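Local coordinates for DNA repair protein RAD7 (Saccharomyces cerevisiae, PDB 5ZB2) that takes part, as a component of the global genome repair complex, in nucleotide excision repair that removes DNA damage from nontranscribing DNA, at residues Leu351-Val356 and Thr375-Phe380; Arg357-Ser362 and Phe380-Val385; Gly153-Phe158 and Ile176-Thr181. One frame throughout, in Å; residues are numbered along the deposited sequence.

Contact 1: residues Leu351-Val356 and Thr375-Phe380; sequences LDLGFV and TVIDVF
Phe380 O is approached by two groups of the other segment: Phe355 N donates to Phe380 O at 2.8 Å, nearly along the carbonyl axis, and Gly354 CA brings a C-H to the same Phe380 O at 3.2 Å. That oxygen also sits over one face of the Phe355 ring, offset toward the rim. Upstream, Leu353 N reaches Asp378 O at 2.9 Å, in the carbonyl plane, and the parallel ladder runs on through Asp378 N to Leu351 O and Leu351 N to Val376 O. This is the concave-side ladder of a leucine-rich repeat solenoid, where strands 350-352 and 376-378 belong to successive turns and strand 326-328 flanks the first. Asp352 and Asp378 hold equivalent places in the two turns, and each closes an Asx turn: Asp352 OD1 takes Gly354 N at 3.0 Å, and Asp378 OD1 takes Phe380 N at 2.9 Å. With CG anti to the backbone N in both, the carboxylates lie side by side, planes 10° apart. Their like charges probably repel mildly, Asp352 OD1 being 4.4 Å from Asp378 OD2, though Asp352 OD1 also accepts from Asn330 ND2. On the opposite face of the ladder Leu351 and Ile377 point inward to helix 361-370, and Leu353 CD1 meets Ile377 CG2. Where the strands give way to loop, the Phe355 and Phe380 rings run alongside, their planes oblique at 61°, with Phe355 CZ touching the edge of the Phe380 ring at CE1, 3.6 Å away.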
loop_
_atom_site.group_PDB
_atom_site.type_symbol
_atom_site.label_atom_id
_atom_site.label_comp_id
_atom_site.label_asym_id
_atom_site.label_seq_id
_atom_site.Cartn_x
_atom_site.Cartn_y
_atom_site.Cartn_z
ATOM N N LEU A 351 19.160 37.436 15.458
ATOM C CA LEU A 351 18.549 38.381 16.387
ATOM C C LEU A 351 17.320 38.992 15.731
ATOM O O LEU A 351 17.430 39.648 14.692
ATOM C CB LEU A 351 19.546 39.471 16.796
ATOM C CG LEU A 351 19.055 40.526 17.793
ATOM C CD1 LEU A 351 18.682 39.899 19.134
ATOM C CD2 LEU A 351 20.107 41.607 17.982
ATOM N N ASP A 352 16.156 38.781 16.342
ATOM C CA ASP A 352 14.888 39.290 15.831
ATOM C C ASP A 352 14.537 40.560 16.600
ATOM O O ASP A 352 14.181 40.500 17.781
ATOM C CB ASP A 352 13.788 38.238 15.970
ATOM C CG ASP A 352 12.468 38.671 15.346
ATOM O OD1 ASP A 352 12.284 39.878 15.080
ATOM O OD2 ASP A 352 11.605 37.796 15.135
ATOM N N LEU A 353 14.640 41.709 15.928
ATOM C CA LEU A 353 14.296 42.996 16.522
ATOM C C LEU A 353 13.094 43.636 15.840
ATOM O O LEU A 353 12.931 44.860 15.895
ATOM C CB LEU A 353 15.494 43.944 16.473
ATOM C CG LEU A 353 16.758 43.462 17.183
ATOM C CD1 LEU A 353 17.876 44.471 17.007
ATOM C CD2 LEU A 353 16.503 43.203 18.666
ATOM N N GLY A 354 12.246 42.832 15.207
ATOM C CA GLY A 354 11.077 43.351 14.531
ATOM C C GLY A 354 10.155 44.114 15.456
ATOM O O GLY A 354 9.778 43.617 16.522
ATOM N N PHE A 355 9.784 45.326 15.048
ATOM C CA PHE A 355 8.881 46.182 15.813
ATOM C C PHE A 355 9.490 46.612 17.146
ATOM O O PHE A 355 8.765 46.910 18.098
ATOM C CB PHE A 355 7.528 45.500 16.045
ATOM C CG PHE A 355 6.758 45.242 14.784
ATOM C CD1 PHE A 355 6.006 46.251 14.200
ATOM C CD2 PHE A 355 6.781 43.995 14.182
ATOM C CE1 PHE A 355 5.295 46.021 13.035
ATOM C CE2 PHE A 355 6.070 43.757 13.020
ATOM C CZ PHE A 355 5.327 44.772 12.446
ATOM N N VAL A 356 10.819 46.651 17.232
ATOM C CA VAL A 356 11.504 47.174 18.411
ATOM C C VAL A 356 11.730 48.663 18.168
ATOM O O VAL A 356 12.665 49.065 17.472
ATOM C CB VAL A 356 12.809 46.430 18.698
ATOM C CG1 VAL A 356 13.475 46.991 19.949
ATOM C CG2 VAL A 356 12.533 44.946 18.886
ATOM N N THR A 375 24.872 37.226 12.154
ATOM C CA THR A 375 24.760 37.227 10.701
ATOM C C THR A 375 23.437 37.771 10.178
ATOM O O THR A 375 23.401 38.269 9.051
ATOM C CB THR A 375 24.950 35.805 10.149
ATOM O OG1 THR A 375 23.841 34.985 10.534
ATOM C CG2 THR A 375 26.237 35.189 10.683
ATOM N N VAL A 376 22.356 37.693 10.951
ATOM C CA VAL A 376 21.045 38.155 10.512
ATOM C C VAL A 376 20.398 38.961 11.629
ATOM O O VAL A 376 20.406 38.548 12.794
ATOM C CB VAL A 376 20.135 36.978 10.098
ATOM C CG1 VAL A 376 18.769 37.489 9.636
ATOM C CG2 VAL A 376 20.798 36.151 9.003
ATOM N N ILE A 377 19.831 40.109 11.266
ATOM C CA ILE A 377 19.074 40.952 12.184
ATOM C C ILE A 377 17.789 41.358 11.478
ATOM O O ILE A 377 17.835 42.027 10.439
ATOM C CB ILE A 377 19.860 42.201 12.620
ATOM C CG1 ILE A 377 21.173 41.810 13.305
ATOM C CG2 ILE A 377 19.009 43.069 13.551
ATOM C CD1 ILE A 377 22.084 42.998 13.575
ATOM N N ASP A 378 16.651 40.961 12.037
ATOM C CA ASP A 378 15.357 41.350 11.494
ATOM C C ASP A 378 14.964 42.700 12.083
ATOM O O ASP A 378 14.812 42.829 13.302
ATOM C CB ASP A 378 14.298 40.290 11.799
ATOM C CG ASP A 378 13.029 40.482 10.985
ATOM O OD1 ASP A 378 12.694 41.641 10.647
ATOM O OD2 ASP A 378 12.370 39.469 10.675
ATOM N N VAL A 379 14.818 43.704 11.219
ATOM C CA VAL A 379 14.446 45.050 11.630
ATOM C C VAL A 379 13.093 45.456 11.046
ATOM O O VAL A 379 12.795 46.641 10.928
ATOM C CB VAL A 379 15.539 46.069 11.252
ATOM C CG1 VAL A 379 16.843 45.748 11.977
ATOM C CG2 VAL A 379 15.749 46.096 9.745
ATOM N N PHE A 380 12.270 44.477 10.685
ATOM C CA PHE A 380 10.963 44.768 10.118
ATOM C C PHE A 380 10.169 45.653 11.068
ATOM O O PHE A 380 9.974 45.306 12.237
ATOM C CB PHE A 380 10.211 43.468 9.838
ATOM C CG PHE A 380 8.921 43.667 9.101
ATOM C CD1 PHE A 380 7.755 43.978 9.784
ATOM C CD2 PHE A 380 8.874 43.548 7.722
ATOM C CE1 PHE A 380 6.567 44.164 9.104
ATOM C CE2 PHE A 380 7.689 43.733 7.037
ATOM C CZ PHE A 380 6.533 44.041 7.728
#

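Contact 2: residues Arg357-Ser362 and Phe380-Val385; sequences RCVDDS and FGDNLV
Arg357 opens the approach with its backbone: its carbonyl O lies 4.5 Å from Leu384 CD2, while its guanidinium turns off to Lys333 O. Val359 then brings its side chain against Asp382, CB standing 3.8 Å from Asp382 OD2; Val359 CG1, anti to the backbone N (chi1 179°), meets Val385 CG2 at 4.1 Å, the two side chains crossing at a slant. The Val359 carbonyl O packs on Leu384 CB. Residues 357-360 belong to the loop that carries the chain from strand 350-352, on the concave side of the leucine-rich repeat solenoid, to helix 361-370 on the convex side; residues 380-385 lie in the loop after strand 376-378, in the next turn. That second loop makes a type I turn from Asp382 to Val385, closed by Val385 N to Asp382 O at 3.0 Å. Asp360 sets its CB against Leu384 CB at 4.0 Å; it is the N-cap of helix 361-370, its OD1 accepting from Val363 N. In Asp361, the first helical residue, OD1 lies 3.4 Å from Val385 CA, and OD2 accepts a hydrogen bond from Thr386 OG1. A water bridges the two loops, accepting from Asp361 N at 3.2 Å and donating to Leu384 O at 2.9 Å.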
loop_
_atom_site.group_PDB
_atom_site.type_symbol
_atom_site.label_atom_id
_atom_site.label_comp_id
_atom_site.label_asym_id
_atom_site.label_seq_id
_atom_site.Cartn_x
_atom_site.Cartn_y
_atom_site.Cartn_z
ATOM N N ARG A 357 10.867 49.481 18.774
ATOM C CA ARG A 357 10.826 50.915 18.504
ATOM C C ARG A 357 12.212 51.556 18.551
ATOM O O ARG A 357 12.597 52.297 17.642
ATOM C CB ARG A 357 9.886 51.574 19.517
ATOM C CG ARG A 357 9.887 53.097 19.546
ATOM C CD ARG A 357 9.083 53.600 20.739
ATOM N NE ARG A 357 9.573 53.029 21.991
ATOM C CZ ARG A 357 10.655 53.452 22.638
ATOM N NH1 ARG A 357 11.372 54.462 22.161
ATOM N NH2 ARG A 357 11.023 52.857 23.763
ATOM N N CYS A 358 12.973 51.293 19.616
ATOM C CA CYS A 358 14.187 52.061 19.869
ATOM C C CYS A 358 15.312 51.770 18.879
ATOM O O CYS A 358 16.276 52.540 18.836
ATOM C CB CYS A 358 14.682 51.797 21.294
ATOM S SG CYS A 358 15.386 50.158 21.530
ATOM N N VAL A 359 15.220 50.702 18.085
ATOM C CA VAL A 359 16.330 50.319 17.215
ATOM C C VAL A 359 16.522 51.375 16.135
ATOM O O VAL A 359 15.566 51.781 15.461
ATOM C CB VAL A 359 16.083 48.932 16.600
ATOM C CG1 VAL A 359 17.226 48.536 15.669
ATOM C CG2 VAL A 359 15.921 47.890 17.692
ATOM N N ASP A 360 17.763 51.824 15.964
ATOM C CA ASP A 360 18.121 52.755 14.900
ATOM C C ASP A 360 19.482 52.339 14.350
ATOM O O ASP A 360 20.036 51.303 14.730
ATOM C CB ASP A 360 18.108 54.208 15.403
ATOM C CG ASP A 360 19.110 54.459 16.522
ATOM O OD1 ASP A 360 20.124 53.736 16.610
ATOM O OD2 ASP A 360 18.883 55.399 17.313
ATOM N N ASP A 361 20.030 53.161 13.453
ATOM C CA ASP A 361 21.300 52.824 12.817
ATOM C C ASP A 361 22.411 52.673 13.848
ATOM O O ASP A 361 23.263 51.786 13.727
ATOM C CB ASP A 361 21.669 53.890 11.785
ATOM C CG ASP A 361 20.677 53.962 10.640
ATOM O OD1 ASP A 361 20.065 52.922 10.313
ATOM O OD2 ASP A 361 20.510 55.059 10.067
ATOM N N SER A 362 22.419 53.534 14.869
ATOM C CA SER A 362 23.448 53.453 15.899
ATOM C C SER A 362 23.411 52.116 16.626
ATOM O O SER A 362 24.462 51.593 17.014
ATOM C CB SER A 362 23.281 54.600 16.897
ATOM O OG SER A 362 23.403 55.856 16.252
ATOM N N PHE A 380 12.270 44.477 10.685
ATOM C CA PHE A 380 10.963 44.768 10.118
ATOM C C PHE A 380 10.169 45.653 11.068
ATOM O O PHE A 380 9.974 45.306 12.237
ATOM C CB PHE A 380 10.211 43.468 9.838
ATOM C CG PHE A 380 8.921 43.667 9.101
ATOM C CD1 PHE A 380 7.755 43.978 9.784
ATOM C CD2 PHE A 380 8.874 43.548 7.722
ATOM C CE1 PHE A 380 6.567 44.164 9.104
ATOM C CE2 PHE A 380 7.689 43.733 7.037
ATOM C CZ PHE A 380 6.533 44.041 7.728
ATOM N N GLY A 381 9.718 46.801 10.566
ATOM C CA GLY A 381 8.959 47.741 11.360
ATOM C C GLY A 381 9.780 48.829 12.017
ATOM O O GLY A 381 9.197 49.798 12.523
ATOM N N ASP A 382 11.107 48.704 12.029
ATOM C CA ASP A 382 11.986 49.690 12.659
ATOM C C ASP A 382 12.253 50.801 11.652
ATOM O O ASP A 382 13.262 50.807 10.946
ATOM C CB ASP A 382 13.280 49.036 13.128
ATOM C CG ASP A 382 13.036 47.868 14.069
ATOM O OD1 ASP A 382 11.977 47.843 14.730
ATOM O OD2 ASP A 382 13.906 46.974 14.148
ATOM N N ASN A 383 11.333 51.767 11.597
ATOM C CA ASN A 383 11.397 52.802 10.570
ATOM C C ASN A 383 12.659 53.649 10.691
ATOM O O ASN A 383 13.130 54.201 9.691
ATOM C CB ASN A 383 10.152 53.686 10.650
ATOM C CG ASN A 383 8.869 52.907 10.419
ATOM O OD1 ASN A 383 8.838 51.953 9.640
ATOM N ND2 ASN A 383 7.803 53.308 11.101
ATOM N N LEU A 384 13.224 53.759 11.894
ATOM C CA LEU A 384 14.415 54.572 12.108
ATOM C C LEU A 384 15.690 53.912 11.592
ATOM O O LEU A 384 16.772 54.489 11.754
ATOM C CB LEU A 384 14.568 54.898 13.598
ATOM C CG LEU A 384 13.584 55.892 14.234
ATOM C CD1 LEU A 384 13.569 57.229 13.495
ATOM C CD2 LEU A 384 12.175 55.314 14.334
ATOM N N VAL A 385 15.596 52.733 10.986
ATOM C CA VAL A 385 16.737 52.095 10.335
ATOM C C VAL A 385 16.707 52.480 8.861
ATOM O O VAL A 385 15.770 52.123 8.138
ATOM C CB VAL A 385 16.698 50.569 10.507
ATOM C CG1 VAL A 385 17.918 49.930 9.857
ATOM C CG2 VAL A 385 16.623 50.190 11.984
HETATM O O HOH W 1 19.034 56.046 12.528
#

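Contact 3: residues Gly153-Phe158 and Ile176-Thr181; sequences GRLEEF and INCGST
Thr181 carries this contact, its methyl CG2 lying 3.2 Å from Leu155 O. CG2 is anti to the Thr181 backbone N, which turns it onto that carbonyl and leaves OG1 (chi1 -53°) over Gly153, 3.6 Å from Gly153 CA. The methyl also meets Glu156 CG at 3.8 Å, the two side chains crossing obliquely, while Glu156 CA offers a C-H to Thr181 O at 3.5 Å. An alanine here removes CG2 and OG1 and would probably open a gap beside the Leu155 carbonyl and Glu156 CG and strip Gly153 CA of its neighbour. Beside this, Cys178 SG rests on Leu155 CB at 4.0 Å. In the leucine-rich repeat solenoid the contact joins the lead-in to strand 157-161 with the last part of helix 168-178 and the residues after it, which lead to strand 184-188. Thr181 is set in place by its own N bonding back to Cys178 O at 2.9 Å. Further out, Leu155 also packs on Leu174 of that helix, and Glu156 is tied through its backbone to Lys129 and Val183 of the neighbouring turns. Arg154 turns its guanidinium away, where NH1 donates to the carbonyls of Ala122 and Ile150.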
loop_
_atom_site.group_PDB
_atom_site.type_symbol
_atom_site.label_atom_id
_atom_site.label_comp_id
_atom_site.label_asym_id
_atom_site.label_seq_id
_atom_site.Cartn_x
_atom_site.Cartn_y
_atom_site.Cartn_z
ATOM N N GLY A 153 4.599 2.310 27.333
ATOM C CA GLY A 153 5.901 2.034 27.901
ATOM C C GLY A 153 7.078 2.284 26.984
ATOM O O GLY A 153 8.224 2.180 27.440
ATOM N N ARG A 154 6.843 2.609 25.713
ATOM C CA ARG A 154 7.911 2.850 24.750
ATOM C C ARG A 154 8.083 4.317 24.389
ATOM O O ARG A 154 9.186 4.724 24.023
ATOM C CB ARG A 154 7.647 2.070 23.455
ATOM C CG ARG A 154 7.470 0.567 23.626
ATOM C CD ARG A 154 6.744 -0.031 22.422
ATOM N NE ARG A 154 7.335 0.400 21.156
ATOM C CZ ARG A 154 6.745 0.286 19.970
ATOM N NH1 ARG A 154 5.532 -0.244 19.870
ATOM N NH2 ARG A 154 7.369 0.709 18.879
ATOM N N LEU A 155 7.020 5.110 24.478
ATOM C CA LEU A 155 7.018 6.477 23.971
ATOM C C LEU A 155 7.593 7.412 25.031
ATOM O O LEU A 155 6.973 7.640 26.074
ATOM C CB LEU A 155 5.599 6.886 23.585
ATOM C CG LEU A 155 5.432 8.159 22.763
ATOM C CD1 LEU A 155 6.166 8.055 21.432
ATOM C CD2 LEU A 155 3.953 8.424 22.542
ATOM N N GLU A 156 8.782 7.953 24.761
ATOM C CA GLU A 156 9.426 8.908 25.653
ATOM C C GLU A 156 9.232 10.357 25.224
ATOM O O GLU A 156 9.397 11.258 26.055
ATOM C CB GLU A 156 10.930 8.616 25.740
ATOM C CG GLU A 156 11.261 7.246 26.312
ATOM C CD GLU A 156 12.717 6.859 26.119
ATOM O OE1 GLU A 156 13.035 5.661 26.266
ATOM O OE2 GLU A 156 13.540 7.745 25.811
ATOM N N GLU A 157 8.888 10.601 23.962
ATOM C CA GLU A 157 8.768 11.955 23.434
ATOM C C GLU A 157 7.605 11.996 22.457
ATOM O O GLU A 157 7.578 11.229 21.489
ATOM C CB GLU A 157 10.067 12.393 22.749
ATOM C CG GLU A 157 10.028 13.791 22.182
ATOM C CD GLU A 157 11.407 14.312 21.825
ATOM O OE1 GLU A 157 12.117 13.637 21.049
ATOM O OE2 GLU A 157 11.785 15.391 22.328
ATOM N N PHE A 158 6.644 12.882 22.708
ATOM C CA PHE A 158 5.483 13.022 21.837
ATOM C C PHE A 158 5.135 14.495 21.705
ATOM O O PHE A 158 4.865 15.165 22.709
ATOM C CB PHE A 158 4.286 12.231 22.373
ATOM C CG PHE A 158 3.105 12.215 21.441
ATOM C CD1 PHE A 158 3.151 11.498 20.254
ATOM C CD2 PHE A 158 1.951 12.917 21.748
ATOM C CE1 PHE A 158 2.071 11.482 19.390
ATOM C CE2 PHE A 158 0.863 12.905 20.885
ATOM C CZ PHE A 158 0.925 12.183 19.708
ATOM N N ILE A 176 -2.455 8.143 30.352
ATOM C CA ILE A 176 -2.698 6.854 30.989
ATOM C C ILE A 176 -1.711 5.809 30.481
ATOM O O ILE A 176 -1.156 5.033 31.266
ATOM C CB ILE A 176 -4.159 6.421 30.766
ATOM C CG1 ILE A 176 -5.097 7.325 31.571
ATOM C CG2 ILE A 176 -4.360 4.959 31.163
ATOM C CD1 ILE A 176 -6.576 7.077 31.327
ATOM N N ASN A 177 -1.467 5.774 29.169
ATOM C CA ASN A 177 -0.640 4.717 28.594
ATOM C C ASN A 177 0.852 5.032 28.597
ATOM O O ASN A 177 1.667 4.103 28.645
ATOM C CB ASN A 177 -1.084 4.420 27.159
ATOM C CG ASN A 177 -2.389 3.652 27.104
ATOM O OD1 ASN A 177 -2.409 2.437 27.293
ATOM N ND2 ASN A 177 -3.485 4.358 26.846
ATOM N N CYS A 178 1.239 6.309 28.550
ATOM C CA CYS A 178 2.640 6.671 28.390
ATOM C C CYS A 178 3.125 7.729 29.372
ATOM O O CYS A 178 4.293 8.123 29.297
ATOM C CB CYS A 178 2.894 7.169 26.959
ATOM S SG CYS A 178 2.231 6.081 25.673
ATOM N N GLY A 179 2.275 8.190 30.286
ATOM C CA GLY A 179 2.623 9.269 31.193
ATOM C C GLY A 179 3.966 9.124 31.879
ATOM O O GLY A 179 4.836 9.988 31.737
ATOM N N SER A 180 4.148 8.042 32.638
ATOM C CA SER A 180 5.381 7.856 33.396
ATOM C C SER A 180 6.602 7.667 32.506
ATOM O O SER A 180 7.729 7.777 33.001
ATOM C CB SER A 180 5.238 6.658 34.335
ATOM O OG SER A 180 5.002 5.470 33.603
ATOM N N THR A 181 6.409 7.391 31.217
ATOM C CA THR A 181 7.520 7.212 30.292
ATOM C C THR A 181 7.939 8.508 29.611
ATOM O O THR A 181 9.087 8.613 29.163
ATOM C CB THR A 181 7.144 6.177 29.227
ATOM O OG1 THR A 181 6.683 4.984 29.870
ATOM C CG2 THR A 181 8.337 5.834 28.347
#

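Along the chain contact 3 closes well before contact 1 opens, whereas contacts 1 and 2 interlock, their segments alternating and sharing Phe380. Contacts 1 and 2 adjoin, centres 9 Å apart, and together they join two successive turns near the C-terminal end: contact 1 at strands 350-352 and 376-378, contact 2 at the loops that follow them, the first of which leads into helix 361-370; Leu353 CD1 and Val359 CG2, 4.0 Å apart, join them. Contact 3 lies on the other side of the chain's centre, with centres about 39 Å from contact 1 and 47 Å from contact 2. All three link successive turns of RAD7's leucine-rich repeat part, in its earlier half and near its C-terminal end.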